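Local coordinates for protein putative LacI-family transcriptional regulator (Bacteroides fragilis, PDB 3GBV) that probably regulates transcription as a LacI-family DNA-binding repressor or activator, sensing a small ligand with its periplasmic-binding-protein-like domain, at residues Asp71-Pro77 / Ile95-Ile100; Pro109-Phe113 / Asn260-Leu265. All coordinates share one frame; numbering follows the deposited sequence.

Interaction 1 (Asp71-Pro77 / Ile95-Ile100); sequences DGVMFAP and IPYIYI
Strands 72-75 and 97-100 run parallel, their axes 15° apart, as neighbours in the sheet of a beta-alpha-beta unit whose linking helix is 84-93. Four backbone hydrogen bonds join them. V73 takes part with N and O, and the V73 N to P96 O bond is 3.0 Å. F75 N meets I98 O nearly head-on at 2.6 Å, while I100 N lies well above the carbonyl plane of F75 O.

V73, F75, Y97 and Y99 share one face of the sheet. The F75 and Y99 rings lie side by side and point the same way, with F75 CD2 3.9 Å from Y99 CE1. The P77 ring crosses Y99 at about a right angle. Both tyrosine hydroxyls bond to A107 O, which ties this face to the loop after the strand.

M74, a selenomethionine, and I98 occupy the other face, where helix 254-270 packs on I98, while M74 touches C13 and L15 of the adjacent strand 9-16. I100 has CG1 between its backbone N and carbonyl carbon (chi1 49°). This brings the CG1-CD1 branch to A76 and to the end of the M74 side chain. I100 CD1 reaches M74 SE at 3.6 Å, and I100 CG1 presses on A76 CB at a tight 3.5 Å.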
ATOM      1  N   ASP A  71     -11.901 -12.866 -29.088  1.00 40.36           N
ATOM      2  CA  ASP A  71     -10.493 -12.680 -29.435  1.00 39.08           C
ATOM      3  C   ASP A  71      -9.625 -13.041 -28.249  1.00 38.65           C
ATOM      4  O   ASP A  71      -8.556 -13.634 -28.396  1.00 37.44           O
ATOM      5  CB  ASP A  71     -10.231 -11.222 -29.794  1.00 38.84           C
ATOM      6  CG  ASP A  71     -10.994 -10.791 -31.007  1.00 40.68           C
ATOM      7  OD1 ASP A  71     -10.597 -11.205 -32.118  1.00 39.58           O
ATOM      8  OD2 ASP A  71     -11.996 -10.056 -30.845  1.00 38.35           O
ATOM      9  N   GLY A  72     -10.089 -12.651 -27.069  1.00 37.10           N
ATOM     10  CA  GLY A  72      -9.354 -12.936 -25.857  1.00 36.20           C
ATOM     11  C   GLY A  72     -10.281 -13.182 -24.686  1.00 34.88           C
ATOM     12  O   GLY A  72     -11.465 -12.818 -24.706  1.00 35.06           O
ATOM     13  N   VAL A  73      -9.731 -13.802 -23.653  1.00 31.78           N
ATOM     14  CA  VAL A  73     -10.493 -14.106 -22.459  1.00 31.30           C
ATOM     15  C   VAL A  73      -9.692 -13.858 -21.188  1.00 29.21           C
ATOM     16  O   VAL A  73      -8.508 -14.156 -21.134  1.00 26.35           O
ATOM     17  CB  VAL A  73     -10.910 -15.593 -22.430  1.00 32.06           C
ATOM     18  CG1 VAL A  73     -11.769 -15.862 -21.200  1.00 31.46           C
ATOM     19  CG2 VAL A  73     -11.642 -15.962 -23.708  1.00 31.81           C
HETATM   20  N   MSE A  74     -10.341 -13.279 -20.183  1.00 28.65           N
HETATM   21  CA  MSE A  74      -9.718 -13.090 -18.879  1.00 31.30           C
HETATM   22  C   MSE A  74     -10.691 -13.920 -18.045  1.00 31.69           C
HETATM   23  O   MSE A  74     -11.906 -13.908 -18.302  1.00 33.01           O
HETATM   24  CB  MSE A  74      -9.685 -11.614 -18.463  1.00 30.47           C
HETATM   25  CG  MSE A  74     -11.037 -10.939 -18.301  1.00 37.92           C
HETATM   26 SE   MSE A  74     -11.546 -10.823 -16.393  1.00 58.77          SE
HETATM   27  CE  MSE A  74     -12.752 -12.381 -16.197  1.00 42.83           C
ATOM     28  N   PHE A  75     -10.178 -14.669 -17.079  1.00 30.62           N
ATOM     29  CA  PHE A  75     -11.044 -15.539 -16.306  1.00 29.29           C
ATOM     30  C   PHE A  75     -10.581 -15.722 -14.871  1.00 28.23           C
ATOM     31  O   PHE A  75      -9.406 -15.966 -14.617  1.00 25.93           O
ATOM     32  CB  PHE A  75     -11.118 -16.885 -17.044  1.00 31.15           C
ATOM     33  CG  PHE A  75     -11.673 -18.025 -16.230  1.00 33.53           C
ATOM     34  CD1 PHE A  75     -12.904 -17.922 -15.580  1.00 33.88           C
ATOM     35  CD2 PHE A  75     -10.976 -19.231 -16.158  1.00 35.04           C
ATOM     36  CE1 PHE A  75     -13.432 -19.012 -14.871  1.00 35.06           C
ATOM     37  CE2 PHE A  75     -11.494 -20.321 -15.457  1.00 35.22           C
ATOM     38  CZ  PHE A  75     -12.727 -20.212 -14.811  1.00 33.55           C
ATOM     39  N   ALA A  76     -11.516 -15.582 -13.938  1.00 28.13           N
ATOM     40  CA  ALA A  76     -11.235 -15.751 -12.517  1.00 28.50           C
ATOM     41  C   ALA A  76     -11.755 -17.122 -12.110  1.00 30.39           C
ATOM     42  O   ALA A  76     -12.962 -17.324 -12.007  1.00 31.25           O
ATOM     43  CB  ALA A  76     -11.935 -14.678 -11.713  1.00 28.79           C
ATOM     44  N   PRO A  77     -10.849 -18.084 -11.878  1.00 30.76           N
ATOM     45  CA  PRO A  77     -11.199 -19.460 -11.481  1.00 32.31           C
ATOM     46  C   PRO A  77     -11.637 -19.594 -10.021  1.00 32.54           C
ATOM     47  O   PRO A  77     -11.085 -18.946  -9.141  1.00 34.03           O
ATOM     48  CB  PRO A  77      -9.905 -20.244 -11.728  1.00 30.34           C
ATOM     49  CG  PRO A  77      -9.057 -19.327 -12.592  1.00 30.40           C
ATOM     50  CD  PRO A  77      -9.403 -17.961 -12.108  1.00 29.57           C
ATOM     51  N   ILE A  95      -7.394 -19.294 -28.655  1.00 31.17           N
ATOM     52  CA  ILE A  95      -7.906 -18.101 -27.979  1.00 32.51           C
ATOM     53  C   ILE A  95      -7.121 -17.882 -26.688  1.00 32.47           C
ATOM     54  O   ILE A  95      -7.286 -18.620 -25.715  1.00 33.35           O
ATOM     55  CB  ILE A  95      -9.415 -18.247 -27.647  1.00 32.42           C
ATOM     56  CG1 ILE A  95     -10.210 -18.492 -28.932  1.00 32.71           C
ATOM     57  CG2 ILE A  95      -9.925 -16.997 -26.963  1.00 31.24           C
ATOM     58  CD1 ILE A  95     -11.682 -18.754 -28.720  1.00 33.26           C
ATOM     59  N   PRO A  96      -6.248 -16.867 -26.666  1.00 32.35           N
ATOM     60  CA  PRO A  96      -5.450 -16.580 -25.472  1.00 32.21           C
ATOM     61  C   PRO A  96      -6.321 -16.217 -24.274  1.00 32.93           C
ATOM     62  O   PRO A  96      -7.330 -15.520 -24.416  1.00 30.77           O
ATOM     63  CB  PRO A  96      -4.586 -15.406 -25.915  1.00 32.77           C
ATOM     64  CG  PRO A  96      -5.513 -14.669 -26.853  1.00 32.69           C
ATOM     65  CD  PRO A  96      -6.079 -15.806 -27.676  1.00 32.89           C
ATOM     66  N   TYR A  97      -5.929 -16.686 -23.094  1.00 32.69           N
ATOM     67  CA  TYR A  97      -6.678 -16.377 -21.891  1.00 33.47           C
ATOM     68  C   TYR A  97      -5.800 -15.964 -20.717  1.00 33.46           C
ATOM     69  O   TYR A  97      -4.651 -16.402 -20.579  1.00 32.40           O
ATOM     70  CB  TYR A  97      -7.575 -17.554 -21.504  1.00 32.47           C
ATOM     71  CG  TYR A  97      -6.858 -18.829 -21.142  1.00 33.68           C
ATOM     72  CD1 TYR A  97      -6.485 -19.091 -19.824  1.00 31.99           C
ATOM     73  CD2 TYR A  97      -6.630 -19.822 -22.100  1.00 34.05           C
ATOM     74  CE1 TYR A  97      -5.918 -20.310 -19.469  1.00 31.72           C
ATOM     75  CE2 TYR A  97      -6.057 -21.046 -21.752  1.00 31.77           C
ATOM     76  CZ  TYR A  97      -5.712 -21.284 -20.439  1.00 31.35           C
ATOM     77  OH  TYR A  97      -5.189 -22.508 -20.087  1.00 32.92           O
ATOM     78  N   ILE A  98      -6.366 -15.108 -19.875  1.00 32.56           N
ATOM     79  CA  ILE A  98      -5.675 -14.583 -18.714  1.00 32.79           C
ATOM     80  C   ILE A  98      -6.342 -14.990 -17.402  1.00 31.87           C
ATOM     81  O   ILE A  98      -7.563 -14.900 -17.260  1.00 30.81           O
ATOM     82  CB  ILE A  98      -5.626 -13.036 -18.771  1.00 33.05           C
ATOM     83  CG1 ILE A  98      -4.791 -12.590 -19.974  1.00 32.19           C
ATOM     84  CG2 ILE A  98      -5.075 -12.475 -17.459  1.00 32.18           C
ATOM     85  CD1 ILE A  98      -4.799 -11.110 -20.196  1.00 32.07           C
ATOM     86  N   TYR A  99      -5.536 -15.447 -16.450  1.00 29.99           N
ATOM     87  CA  TYR A  99      -6.066 -15.803 -15.146  1.00 30.35           C
ATOM     88  C   TYR A  99      -5.906 -14.618 -14.206  1.00 29.82           C
ATOM     89  O   TYR A  99      -4.911 -13.893 -14.248  1.00 26.93           O
ATOM     90  CB  TYR A  99      -5.324 -16.988 -14.513  1.00 32.42           C
ATOM     91  CG  TYR A  99      -5.623 -18.358 -15.094  1.00 33.78           C
ATOM     92  CD1 TYR A  99      -6.909 -18.697 -15.538  1.00 33.67           C
ATOM     93  CD2 TYR A  99      -4.628 -19.333 -15.146  1.00 32.82           C
ATOM     94  CE1 TYR A  99      -7.187 -19.978 -16.022  1.00 34.39           C
ATOM     95  CE2 TYR A  99      -4.898 -20.614 -15.624  1.00 35.17           C
ATOM     96  CZ  TYR A  99      -6.173 -20.932 -16.060  1.00 34.17           C
ATOM     97  OH  TYR A  99      -6.426 -22.198 -16.542  1.00 35.45           O
ATOM     98  N   ILE A 100      -6.909 -14.423 -13.364  1.00 30.11           N
ATOM     99  CA  ILE A 100      -6.862 -13.377 -12.371  1.00 30.82           C
ATOM    100  C   ILE A 100      -7.212 -14.043 -11.053  1.00 30.89           C
ATOM    101  O   ILE A 100      -7.997 -15.001 -11.015  1.00 29.68           O
ATOM    102  CB  ILE A 100      -7.869 -12.250 -12.657  1.00 31.91           C
ATOM    103  CG1 ILE A 100      -9.250 -12.841 -12.931  1.00 34.43           C
ATOM    104  CG2 ILE A 100      -7.386 -11.411 -13.817  1.00 31.30           C
ATOM    105  CD1 ILE A 100     -10.324 -11.794 -13.196  1.00 37.97           C
TER

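Interaction 2 (Pro109-Phe113 / Asn260-Leu265); sequences PLAFF and NSIKTL
The F113 ring lies against helix 254-270, with N260 CB and the backbone N of S261 over one face and T264 OG1 at the edge, near the ring plane. N260 CB sits 3.8 Å from the F113 ring centroid and 28° off the ring normal, a CH-pi contact. S261 N is above the same ring but displaced toward its rim. The N260 amide stands almost upright to the ring, the two planes 82° apart. Its ND2 is 3.5 Å from F113 CE1. At the ring edge, T264 OG1 is 3.1 Å from F113 CZ.

F113 already points toward the helix at CB, and its CG, anti to the carbonyl carbon, keeps the ring there. The T264 hydroxyl is held by its own helix. T264 OG1 donates to N260 O at 2.7 Å, and T264 N donates to the same oxygen at 2.8 Å. The two donors come from opposite faces of the carbonyl plane, so N260 O is gripped twice. S261 OG turns back to Q257 O within the helix.

Further along, contact is lighter. A111 CB meets T264 CG2 at 4.1 Å, and L110 CD2 meets L265 CD2 at 4.4 Å. V275 of a nearby loop touches L110 and T264.

Segments 111-113 and 260-265 run nearly antiparallel, at 162°, with axes 9.4 Å apart at their closest. This is the packing of a helix on a parallel sheet in a Rossmann-like subdomain, as in the periplasmic-binding-protein fold of LacI-family regulators.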
ATOM      1  N   PRO A 109      -1.806 -20.006 -18.376  1.00 32.44           N
ATOM      2  CA  PRO A 109      -2.467 -19.005 -19.215  1.00 31.69           C
ATOM      3  C   PRO A 109      -1.428 -18.171 -19.947  1.00 31.62           C
ATOM      4  O   PRO A 109      -0.231 -18.462 -19.891  1.00 30.88           O
ATOM      5  CB  PRO A 109      -3.200 -18.167 -18.194  1.00 32.69           C
ATOM      6  CG  PRO A 109      -2.141 -18.058 -17.117  1.00 32.72           C
ATOM      7  CD  PRO A 109      -1.641 -19.493 -17.002  1.00 30.87           C
ATOM      8  N   LEU A 110      -1.899 -17.126 -20.620  1.00 31.09           N
ATOM      9  CA  LEU A 110      -1.018 -16.217 -21.328  1.00 31.47           C
ATOM     10  C   LEU A 110      -0.392 -15.332 -20.265  1.00 32.20           C
ATOM     11  O   LEU A 110       0.792 -15.002 -20.340  1.00 30.65           O
ATOM     12  CB  LEU A 110      -1.810 -15.345 -22.301  1.00 31.78           C
ATOM     13  CG  LEU A 110      -1.097 -14.077 -22.794  1.00 31.17           C
ATOM     14  CD1 LEU A 110       0.065 -14.439 -23.718  1.00 29.06           C
ATOM     15  CD2 LEU A 110      -2.098 -13.201 -23.521  1.00 30.48           C
ATOM     16  N   ALA A 111      -1.206 -14.967 -19.272  1.00 31.35           N
ATOM     17  CA  ALA A 111      -0.770 -14.107 -18.174  1.00 31.09           C
ATOM     18  C   ALA A 111      -1.652 -14.262 -16.929  1.00 31.39           C
ATOM     19  O   ALA A 111      -2.821 -14.655 -17.020  1.00 31.72           O
ATOM     20  CB  ALA A 111      -0.766 -12.658 -18.628  1.00 28.79           C
ATOM     21  N   PHE A 112      -1.078 -13.942 -15.771  1.00 29.79           N
ATOM     22  CA  PHE A 112      -1.769 -14.042 -14.491  1.00 28.26           C
ATOM     23  C   PHE A 112      -1.591 -12.767 -13.693  1.00 27.34           C
ATOM     24  O   PHE A 112      -0.503 -12.192 -13.655  1.00 25.69           O
ATOM     25  CB  PHE A 112      -1.220 -15.213 -13.665  1.00 29.80           C
ATOM     26  CG  PHE A 112      -1.662 -15.203 -12.215  1.00 27.93           C
ATOM     27  CD1 PHE A 112      -2.963 -15.544 -11.864  1.00 28.74           C
ATOM     28  CD2 PHE A 112      -0.772 -14.844 -11.206  1.00 28.39           C
ATOM     29  CE1 PHE A 112      -3.373 -15.527 -10.526  1.00 29.05           C
ATOM     30  CE2 PHE A 112      -1.169 -14.826  -9.865  1.00 25.95           C
ATOM     31  CZ  PHE A 112      -2.471 -15.166  -9.527  1.00 29.53           C
ATOM     32  N   PHE A 113      -2.676 -12.340 -13.058  1.00 26.51           N
ATOM     33  CA  PHE A 113      -2.685 -11.143 -12.231  1.00 26.19           C
ATOM     34  C   PHE A 113      -3.350 -11.534 -10.928  1.00 25.62           C
ATOM     35  O   PHE A 113      -4.522 -11.940 -10.907  1.00 24.30           O
ATOM     36  CB  PHE A 113      -3.481 -10.016 -12.898  1.00 26.18           C
ATOM     37  CG  PHE A 113      -2.811  -9.435 -14.107  1.00 27.26           C
ATOM     38  CD1 PHE A 113      -1.848  -8.447 -13.973  1.00 26.89           C
ATOM     39  CD2 PHE A 113      -3.120  -9.902 -15.383  1.00 28.27           C
ATOM     40  CE1 PHE A 113      -1.195  -7.935 -15.087  1.00 26.78           C
ATOM     41  CE2 PHE A 113      -2.472  -9.396 -16.503  1.00 26.78           C
ATOM     42  CZ  PHE A 113      -1.508  -8.411 -16.354  1.00 26.52           C
ATOM     43  N   ASN A 260      -5.375  -4.190 -15.990  1.00 30.71           N
ATOM     44  CA  ASN A 260      -4.229  -4.874 -16.590  1.00 32.73           C
ATOM     45  C   ASN A 260      -4.588  -6.088 -17.444  1.00 32.79           C
ATOM     46  O   ASN A 260      -3.925  -6.358 -18.445  1.00 32.34           O
ATOM     47  CB  ASN A 260      -3.243  -5.293 -15.503  1.00 34.16           C
ATOM     48  CG  ASN A 260      -2.335  -4.165 -15.091  1.00 36.34           C
ATOM     49  OD1 ASN A 260      -2.708  -2.996 -15.166  1.00 38.88           O
ATOM     50  ND2 ASN A 260      -1.135  -4.506 -14.640  1.00 36.00           N
ATOM     51  N   SER A 261      -5.623  -6.825 -17.059  1.00 31.85           N
ATOM     52  CA  SER A 261      -6.019  -7.993 -17.838  1.00 33.33           C
ATOM     53  C   SER A 261      -6.333  -7.584 -19.266  1.00 32.81           C
ATOM     54  O   SER A 261      -5.836  -8.187 -20.219  1.00 31.00           O
ATOM     55  CB  SER A 261      -7.244  -8.679 -17.225  1.00 34.80           C
ATOM     56  OG  SER A 261      -6.897  -9.348 -16.025  1.00 39.59           O
ATOM     57  N   ILE A 262      -7.156  -6.545 -19.397  1.00 33.47           N
ATOM     58  CA  ILE A 262      -7.573  -6.029 -20.699  1.00 34.20           C
ATOM     59  C   ILE A 262      -6.398  -5.405 -21.440  1.00 34.49           C
ATOM     60  O   ILE A 262      -6.236  -5.596 -22.649  1.00 33.32           O
ATOM     61  CB  ILE A 262      -8.669  -4.960 -20.548  1.00 34.19           C
ATOM     62  CG1 ILE A 262      -9.842  -5.518 -19.739  1.00 33.17           C
ATOM     63  CG2 ILE A 262      -9.141  -4.515 -21.927  1.00 35.76           C
ATOM     64  CD1 ILE A 262     -10.564  -6.670 -20.408  1.00 33.44           C
ATOM     65  N   LYS A 263      -5.584  -4.649 -20.713  1.00 34.82           N
ATOM     66  CA  LYS A 263      -4.413  -4.011 -21.307  1.00 34.74           C
ATOM     67  C   LYS A 263      -3.510  -5.082 -21.929  1.00 34.32           C
ATOM     68  O   LYS A 263      -3.069  -4.946 -23.074  1.00 32.67           O
ATOM     69  CB  LYS A 263      -3.635  -3.239 -20.240  1.00 35.54           C
ATOM     70  CG  LYS A 263      -2.394  -2.529 -20.773  1.00 37.77           C
ATOM     71  CD  LYS A 263      -1.618  -1.863 -19.650  1.00 40.38           C
ATOM     72  CE  LYS A 263      -0.380  -1.150 -20.173  1.00 42.73           C
ATOM     73  NZ  LYS A 263       0.526  -2.083 -20.898  1.00 44.40           N
ATOM     74  N   THR A 264      -3.251  -6.143 -21.166  1.00 32.71           N
ATOM     75  CA  THR A 264      -2.409  -7.245 -21.625  1.00 33.00           C
ATOM     76  C   THR A 264      -2.971  -7.890 -22.892  1.00 33.55           C
ATOM     77  O   THR A 264      -2.226  -8.247 -23.797  1.00 33.52           O
ATOM     78  CB  THR A 264      -2.276  -8.336 -20.548  1.00 32.17           C
ATOM     79  OG1 THR A 264      -1.764  -7.764 -19.330  1.00 28.97           O
ATOM     80  CG2 THR A 264      -1.332  -9.429 -21.032  1.00 32.20           C
ATOM     81  N   LEU A 265      -4.287  -8.046 -22.951  1.00 33.01           N
ATOM     82  CA  LEU A 265      -4.919  -8.637 -24.121  1.00 33.27           C
ATOM     83  C   LEU A 265      -4.782  -7.708 -25.325  1.00 34.31           C
ATOM     84  O   LEU A 265      -4.538  -8.162 -26.444  1.00 33.84           O
ATOM     85  CB  LEU A 265      -6.399  -8.915 -23.841  1.00 28.91           C
ATOM     86  CG  LEU A 265      -6.656 -10.076 -22.884  1.00 27.33           C
ATOM     87  CD1 LEU A 265      -8.156 -10.231 -22.611  1.00 27.11           C
ATOM     88  CD2 LEU A 265      -6.097 -11.349 -23.498  1.00 24.01           C
TER

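How the interactions relate
Interactions 1 and 2 lie in the same subdomain, with centres about 7 Å apart. Both use its six-stranded parallel sheet. Interaction 1 comes first in the chain and pairs strand 72-75 with 97-100. Strand 111-114 is next in the sheet, and interaction 2 packs it on helix 254-270, which returns from much later in the sequence. The contacts touch directly: Y97 O and L110 N, and Y99 N and A111 O, form probable backbone hydrogen bonds. The helix also packs on strand 97-100, through S261 on I100 and L265 on I98. Together they tie three consecutive strands to a helix from the far end of the chain, so residues distant in sequence build one subdomain.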